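Local atomic coordinates of methyltransferase (Streptococcus mutans, PDB entry 2B78), a protein that probably transfers methyl groups from S-adenosyl-L-methionine, perhaps to RNA, although its substrate has not been established. Residues 118-129 / 146-155. Numbering follows the deposited sequence.
Sequences FVLFSWYNSFVY and FLGAYEKIRF
The carboxylate oxygen OE1 of E151 is gripped twice: it accepts the indole N-H of W123, NE1 to OE1 2.7 Å, through its anti lone pair, and forms a salt bridge with R132 of helix 132-142. The indole of W123 stands steeply, at 75°, to the carboxylate of E151. With chi1 at 70°, E151 sets CG between its backbone N and carbonyl carbon, from where the extended chain reaches the indole edge. The other oxygen, OE2, accepts from a water 2.9 Å away that also meets Y129 OH, linking the strand to the helix starting at S126. Six backbone hydrogen bonds join the parallel strands, the last from R154 N, just past strand 148-153, to W123 O at 2.8 Å. On the opposite side of the sheet from W123, L120 CD1 packs 3.6 Å from Y150 CB and also touches the aliphatic part of K152, whose NZ is held by G190 O, L187 O and S162 OG. Beyond the strands, the F155 ring has the N125-S126 backbone over one face and I153 CG2 over the other, while N125 OD1 caps the helix at V128 N, 2.9 Å away. Parallel neighbours joined through helices 126-130 and 132-142, the second packed against W123, make this a beta-alpha-beta crossover within a five-stranded mixed sheet.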
ATOM      1  N   PHE A 118      18.224   2.531   5.261  1.00 14.78           N
ATOM      2  CA  PHE A 118      17.986   1.101   5.107  1.00 14.34           C
ATOM      3  C   PHE A 118      16.924   0.789   4.058  1.00 14.56           C
ATOM      4  O   PHE A 118      16.065   1.621   3.758  1.00 14.67           O
ATOM      5  CB  PHE A 118      17.567   0.515   6.459  1.00 14.55           C
ATOM      6  CG  PHE A 118      18.625   0.634   7.520  1.00 15.59           C
ATOM      7  CD1 PHE A 118      19.589  -0.358   7.676  1.00 15.05           C
ATOM      8  CD2 PHE A 118      18.682   1.760   8.339  1.00 15.46           C
ATOM      9  CE1 PHE A 118      20.597  -0.226   8.633  1.00 14.18           C
ATOM     10  CE2 PHE A 118      19.685   1.898   9.296  1.00 14.72           C
ATOM     11  CZ  PHE A 118      20.642   0.902   9.440  1.00 14.62           C
ATOM     12  N   VAL A 119      16.993  -0.410   3.492  1.00 14.42           N
ATOM     13  CA  VAL A 119      16.020  -0.822   2.494  1.00 15.70           C
ATOM     14  C   VAL A 119      15.222  -2.006   3.000  1.00 15.87           C
ATOM     15  O   VAL A 119      15.675  -2.746   3.884  1.00 16.76           O
ATOM     16  CB  VAL A 119      16.689  -1.192   1.154  1.00 16.97           C
ATOM     17  CG1 VAL A 119      17.312   0.039   0.553  1.00 18.47           C
ATOM     18  CG2 VAL A 119      17.743  -2.272   1.357  1.00 18.43           C
ATOM     19  N   LEU A 120      14.027  -2.173   2.443  1.00 15.54           N
ATOM     20  CA  LEU A 120      13.149  -3.264   2.830  1.00 15.25           C
ATOM     21  C   LEU A 120      12.614  -3.998   1.602  1.00 15.56           C
ATOM     22  O   LEU A 120      11.870  -3.432   0.803  1.00 16.65           O
ATOM     23  CB  LEU A 120      11.980  -2.731   3.666  1.00 12.64           C
ATOM     24  CG  LEU A 120      11.000  -3.801   4.166  1.00 13.93           C
ATOM     25  CD1 LEU A 120      11.704  -4.706   5.181  1.00 12.87           C
ATOM     26  CD2 LEU A 120       9.783  -3.135   4.795  1.00 13.92           C
ATOM     27  N   PHE A 121      13.019  -5.259   1.468  1.00 15.91           N
ATOM     28  CA  PHE A 121      12.602  -6.127   0.375  1.00 16.72           C
ATOM     29  C   PHE A 121      11.364  -6.882   0.827  1.00 17.70           C
ATOM     30  O   PHE A 121      11.271  -7.286   1.993  1.00 17.80           O
ATOM     31  CB  PHE A 121      13.684  -7.170   0.078  1.00 15.94           C
ATOM     32  CG  PHE A 121      14.869  -6.645  -0.675  1.00 16.87           C
ATOM     33  CD1 PHE A 121      14.989  -6.863  -2.041  1.00 15.92           C
ATOM     34  CD2 PHE A 121      15.880  -5.950  -0.017  1.00 17.09           C
ATOM     35  CE1 PHE A 121      16.099  -6.397  -2.739  1.00 15.52           C
ATOM     36  CE2 PHE A 121      16.995  -5.483  -0.713  1.00 15.16           C
ATOM     37  CZ  PHE A 121      17.102  -5.707  -2.072  1.00 13.98           C
ATOM     38  N   SER A 122      10.426  -7.088  -0.089  1.00 16.65           N
ATOM     39  CA  SER A 122       9.225  -7.846   0.219  1.00 16.54           C
ATOM     40  C   SER A 122       9.024  -8.882  -0.870  1.00 16.55           C
ATOM     41  O   SER A 122       8.983  -8.557  -2.066  1.00 15.50           O
ATOM     42  CB  SER A 122       8.002  -6.933   0.326  1.00 16.01           C
ATOM     43  OG  SER A 122       8.091  -6.123   1.486  1.00 17.00           O
ATOM     44  N   TRP A 123       8.926 -10.139  -0.453  1.00 16.83           N
ATOM     45  CA  TRP A 123       8.734 -11.251  -1.381  1.00 16.95           C
ATOM     46  C   TRP A 123       7.276 -11.724  -1.327  1.00 17.45           C
ATOM     47  O   TRP A 123       6.810 -12.207  -0.290  1.00 17.25           O
ATOM     48  CB  TRP A 123       9.670 -12.404  -1.003  1.00 15.32           C
ATOM     49  CG  TRP A 123      11.087 -11.974  -0.733  1.00 15.49           C
ATOM     50  CD1 TRP A 123      11.731 -11.994   0.471  1.00 14.67           C
ATOM     51  CD2 TRP A 123      12.018 -11.421  -1.676  1.00 14.42           C
ATOM     52  NE1 TRP A 123      13.002 -11.487   0.339  1.00 15.39           N
ATOM     53  CE2 TRP A 123      13.206 -11.131  -0.968  1.00 13.99           C
ATOM     54  CE3 TRP A 123      11.965 -11.147  -3.050  1.00 14.00           C
ATOM     55  CZ2 TRP A 123      14.331 -10.571  -1.586  1.00 13.40           C
ATOM     56  CZ3 TRP A 123      13.083 -10.591  -3.663  1.00 14.03           C
ATOM     57  CH2 TRP A 123      14.251 -10.312  -2.931  1.00 14.04           C
ATOM     58  N   TYR A 124       6.571 -11.613  -2.454  1.00 17.65           N
ATOM     59  CA  TYR A 124       5.161 -11.991  -2.521  1.00 18.43           C
ATOM     60  C   TYR A 124       4.855 -13.421  -2.957  1.00 18.50           C
ATOM     61  O   TYR A 124       3.694 -13.836  -2.942  1.00 18.66           O
ATOM     62  CB  TYR A 124       4.401 -11.010  -3.427  1.00 18.28           C
ATOM     63  CG  TYR A 124       4.301  -9.620  -2.851  1.00 17.92           C
ATOM     64  CD1 TYR A 124       5.440  -8.841  -2.670  1.00 18.47           C
ATOM     65  CD2 TYR A 124       3.068  -9.084  -2.476  1.00 19.70           C
ATOM     66  CE1 TYR A 124       5.359  -7.560  -2.130  1.00 19.05           C
ATOM     67  CE2 TYR A 124       2.976  -7.797  -1.932  1.00 19.59           C
ATOM     68  CZ  TYR A 124       4.130  -7.046  -1.765  1.00 19.94           C
ATOM     69  OH  TYR A 124       4.061  -5.778  -1.236  1.00 20.85           O
ATOM     70  N   ASN A 125       5.875 -14.175  -3.353  1.00 17.92           N
ATOM     71  CA  ASN A 125       5.651 -15.557  -3.753  1.00 17.85           C
ATOM     72  C   ASN A 125       6.907 -16.402  -3.548  1.00 18.57           C
ATOM     73  O   ASN A 125       8.017 -15.872  -3.459  1.00 17.39           O
ATOM     74  CB  ASN A 125       5.151 -15.627  -5.207  1.00 17.37           C
ATOM     75  CG  ASN A 125       6.159 -15.108  -6.212  1.00 18.53           C
ATOM     76  OD1 ASN A 125       7.205 -15.720  -6.433  1.00 18.29           O
ATOM     77  ND2 ASN A 125       5.841 -13.975  -6.844  1.00 18.29           N
ATOM     78  N   SER A 126       6.734 -17.717  -3.458  1.00 18.42           N
ATOM     79  CA  SER A 126       7.869 -18.603  -3.221  1.00 18.34           C
ATOM     80  C   SER A 126       8.923 -18.602  -4.320  1.00 18.47           C
ATOM     81  O   SER A 126      10.111 -18.821  -4.048  1.00 18.94           O
ATOM     82  CB  SER A 126       7.386 -20.034  -2.984  1.00 18.41           C
ATOM     83  OG  SER A 126       6.624 -20.511  -4.076  1.00 18.11           O
ATOM     84  N   PHE A 127       8.515 -18.369  -5.563  1.00 18.24           N
ATOM     85  CA  PHE A 127       9.496 -18.366  -6.639  1.00 17.10           C
ATOM     86  C   PHE A 127      10.546 -17.266  -6.505  1.00 18.21           C
ATOM     87  O   PHE A 127      11.751 -17.546  -6.542  1.00 19.14           O
ATOM     88  CB  PHE A 127       8.835 -18.240  -8.002  1.00 15.32           C
ATOM     89  CG  PHE A 127       9.816 -18.290  -9.138  1.00 14.78           C
ATOM     90  CD1 PHE A 127      10.452 -19.483  -9.471  1.00 15.89           C
ATOM     91  CD2 PHE A 127      10.145 -17.136  -9.839  1.00 12.37           C
ATOM     92  CE1 PHE A 127      11.407 -19.529 -10.484  1.00 13.79           C
ATOM     93  CE2 PHE A 127      11.096 -17.166 -10.855  1.00 13.65           C
ATOM     94  CZ  PHE A 127      11.730 -18.367 -11.177  1.00 15.18           C
ATOM     95  N   VAL A 128      10.115 -16.016  -6.370  1.00 17.35           N
ATOM     96  CA  VAL A 128      11.093 -14.941  -6.239  1.00 16.88           C
ATOM     97  C   VAL A 128      11.916 -15.154  -4.982  1.00 17.74           C
ATOM     98  O   VAL A 128      13.099 -14.818  -4.935  1.00 19.73           O
ATOM     99  CB  VAL A 128      10.440 -13.548  -6.183  1.00 14.81           C
ATOM    100  CG1 VAL A 128       9.764 -13.238  -7.508  1.00 13.94           C
ATOM    101  CG2 VAL A 128       9.449 -13.481  -5.041  1.00 14.82           C
ATOM    102  N   TYR A 129      11.292 -15.726  -3.961  1.00 17.89           N
ATOM    103  CA  TYR A 129      12.000 -15.972  -2.719  1.00 19.21           C
ATOM    104  C   TYR A 129      13.140 -16.956  -2.962  1.00 19.78           C
ATOM    105  O   TYR A 129      14.240 -16.769  -2.458  1.00 20.72           O
ATOM    106  CB  TYR A 129      11.037 -16.525  -1.662  1.00 19.41           C
ATOM    107  CG  TYR A 129      11.670 -16.672  -0.302  1.00 18.98           C
ATOM    108  CD1 TYR A 129      12.115 -15.551   0.398  1.00 19.17           C
ATOM    109  CD2 TYR A 129      11.879 -17.931   0.265  1.00 19.80           C
ATOM    110  CE1 TYR A 129      12.763 -15.673   1.625  1.00 17.92           C
ATOM    111  CE2 TYR A 129      12.524 -18.066   1.498  1.00 20.10           C
ATOM    112  CZ  TYR A 129      12.963 -16.932   2.167  1.00 18.55           C
ATOM    113  OH  TYR A 129      13.619 -17.047   3.368  1.00 17.90           O
ATOM    114  N   PHE A 146      23.318   1.953   0.594  1.00 21.82           N
ATOM    115  CA  PHE A 146      22.444   1.767   1.747  1.00 21.86           C
ATOM    116  C   PHE A 146      23.264   1.090   2.845  1.00 21.62           C
ATOM    117  O   PHE A 146      24.163   0.306   2.554  1.00 20.35           O
ATOM    118  CB  PHE A 146      21.227   0.922   1.370  1.00 22.42           C
ATOM    119  CG  PHE A 146      20.160   1.703   0.657  1.00 23.49           C
ATOM    120  CD1 PHE A 146      19.449   2.698   1.323  1.00 24.49           C
ATOM    121  CD2 PHE A 146      19.878   1.464  -0.677  1.00 22.22           C
ATOM    122  CE1 PHE A 146      18.477   3.443   0.666  1.00 23.35           C
ATOM    123  CE2 PHE A 146      18.905   2.204  -1.342  1.00 23.04           C
ATOM    124  CZ  PHE A 146      18.206   3.193  -0.669  1.00 23.06           C
ATOM    125  N   LEU A 147      22.956   1.399   4.100  1.00 21.10           N
ATOM    126  CA  LEU A 147      23.695   0.828   5.226  1.00 21.50           C
ATOM    127  C   LEU A 147      23.311  -0.611   5.549  1.00 21.56           C
ATOM    128  O   LEU A 147      24.134  -1.390   6.050  1.00 22.72           O
ATOM    129  CB  LEU A 147      23.485   1.687   6.474  1.00 21.62           C
ATOM    130  CG  LEU A 147      23.803   3.179   6.366  1.00 21.37           C
ATOM    131  CD1 LEU A 147      23.555   3.818   7.718  1.00 21.99           C
ATOM    132  CD2 LEU A 147      25.246   3.390   5.925  1.00 21.31           C
ATOM    133  N   GLY A 148      22.060  -0.965   5.278  1.00 20.30           N
ATOM    134  CA  GLY A 148      21.598  -2.308   5.565  1.00 19.36           C
ATOM    135  C   GLY A 148      20.267  -2.599   4.913  1.00 20.08           C
ATOM    136  O   GLY A 148      19.655  -1.707   4.318  1.00 21.59           O
ATOM    137  N   ALA A 149      19.812  -3.847   5.027  1.00 19.46           N
ATOM    138  CA  ALA A 149      18.549  -4.262   4.432  1.00 18.98           C
ATOM    139  C   ALA A 149      17.826  -5.326   5.243  1.00 18.27           C
ATOM    140  O   ALA A 149      18.447  -6.142   5.937  1.00 18.55           O
ATOM    141  CB  ALA A 149      18.787  -4.782   3.013  1.00 18.93           C
ATOM    142  N   TYR A 150      16.501  -5.306   5.125  1.00 17.19           N
ATOM    143  CA  TYR A 150      15.615  -6.247   5.789  1.00 16.47           C
ATOM    144  C   TYR A 150      14.669  -6.797   4.738  1.00 16.21           C
ATOM    145  O   TYR A 150      14.564  -6.243   3.642  1.00 15.51           O
ATOM    146  CB  TYR A 150      14.816  -5.541   6.877  1.00 15.11           C
ATOM    147  CG  TYR A 150      15.653  -5.199   8.071  1.00 17.03           C
ATOM    148  CD1 TYR A 150      15.712  -6.059   9.174  1.00 15.45           C
ATOM    149  CD2 TYR A 150      16.429  -4.044   8.085  1.00 14.83           C
ATOM    150  CE1 TYR A 150      16.533  -5.769  10.263  1.00 16.45           C
ATOM    151  CE2 TYR A 150      17.252  -3.748   9.165  1.00 16.97           C
ATOM    152  CZ  TYR A 150      17.299  -4.614  10.248  1.00 17.00           C
ATOM    153  OH  TYR A 150      18.125  -4.323  11.311  1.00 18.02           O
ATOM    154  N   GLU A 151      13.986  -7.884   5.069  1.00 16.13           N
ATOM    155  CA  GLU A 151      13.054  -8.493   4.134  1.00 17.16           C
ATOM    156  C   GLU A 151      11.782  -8.982   4.817  1.00 16.72           C
ATOM    157  O   GLU A 151      11.816  -9.401   5.972  1.00 16.35           O
ATOM    158  CB  GLU A 151      13.724  -9.670   3.416  1.00 15.65           C
ATOM    159  CG  GLU A 151      13.986 -10.885   4.315  1.00 16.42           C
ATOM    160  CD  GLU A 151      14.736 -11.993   3.599  1.00 16.64           C
ATOM    161  OE1 GLU A 151      14.619 -12.091   2.362  1.00 11.75           O
ATOM    162  OE2 GLU A 151      15.437 -12.779   4.277  1.00 17.25           O
ATOM    163  N   LYS A 152      10.665  -8.917   4.093  1.00 17.10           N
ATOM    164  CA  LYS A 152       9.380  -9.403   4.595  1.00 17.43           C
ATOM    165  C   LYS A 152       8.948 -10.559   3.699  1.00 18.74           C
ATOM    166  O   LYS A 152       9.080 -10.476   2.480  1.00 19.80           O
ATOM    167  CB  LYS A 152       8.294  -8.314   4.517  1.00 16.47           C
ATOM    168  CG  LYS A 152       8.566  -7.040   5.302  1.00 14.93           C
ATOM    169  CD  LYS A 152       8.739  -7.315   6.784  1.00 13.98           C
ATOM    170  CE  LYS A 152       8.860  -6.019   7.569  1.00 12.42           C
ATOM    171  NZ  LYS A 152       9.147  -6.260   9.010  1.00  7.43           N
ATOM    172  N   ILE A 153       8.454 -11.639   4.304  1.00 20.00           N
ATOM    173  CA  ILE A 153       7.950 -12.787   3.559  1.00 20.18           C
ATOM    174  C   ILE A 153       6.436 -12.583   3.507  1.00 21.26           C
ATOM    175  O   ILE A 153       5.764 -12.629   4.539  1.00 20.59           O
ATOM    176  CB  ILE A 153       8.256 -14.114   4.279  1.00 19.99           C
ATOM    177  CG1 ILE A 153       9.763 -14.297   4.410  1.00 19.98           C
ATOM    178  CG2 ILE A 153       7.656 -15.281   3.518  1.00 18.57           C
ATOM    179  CD1 ILE A 153      10.516 -14.061   3.133  1.00 22.81           C
ATOM    180  N   ARG A 154       5.910 -12.359   2.308  1.00 22.96           N
ATOM    181  CA  ARG A 154       4.482 -12.100   2.127  1.00 24.13           C
ATOM    182  C   ARG A 154       3.713 -13.243   1.475  1.00 24.42           C
ATOM    183  O   ARG A 154       2.817 -13.008   0.664  1.00 25.09           O
ATOM    184  CB  ARG A 154       4.304 -10.837   1.287  1.00 24.08           C
ATOM    185  CG  ARG A 154       5.099  -9.655   1.797  1.00 26.67           C
ATOM    186  CD  ARG A 154       4.277  -8.832   2.745  1.00 29.58           C
ATOM    187  NE  ARG A 154       3.047  -8.401   2.088  1.00 33.11           N
ATOM    188  CZ  ARG A 154       2.309  -7.372   2.485  1.00 33.91           C
ATOM    189  NH1 ARG A 154       2.679  -6.661   3.542  1.00 33.53           N
ATOM    190  NH2 ARG A 154       1.202  -7.055   1.823  1.00 34.33           N
ATOM    191  N   PHE A 155       4.063 -14.476   1.822  1.00 23.98           N
ATOM    192  CA  PHE A 155       3.380 -15.637   1.263  1.00 24.67           C
ATOM    193  C   PHE A 155       3.346 -16.793   2.255  1.00 25.81           C
ATOM    194  O   PHE A 155       3.071 -17.942   1.878  1.00 27.12           O
ATOM    195  CB  PHE A 155       4.064 -16.096  -0.028  1.00 23.26           C
ATOM    196  CG  PHE A 155       5.505 -16.484   0.154  1.00 23.03           C
ATOM    197  CD1 PHE A 155       6.519 -15.544  -0.004  1.00 22.09           C
ATOM    198  CD2 PHE A 155       5.850 -17.792   0.480  1.00 23.56           C
ATOM    199  CE1 PHE A 155       7.858 -15.903   0.158  1.00 21.41           C
ATOM    200  CE2 PHE A 155       7.183 -18.159   0.646  1.00 23.60           C
ATOM    201  CZ  PHE A 155       8.190 -17.210   0.482  1.00 21.65           C
TER
HETATM  202  O   HOH W   1      14.049 -15.099   5.396  1.00 32.14           O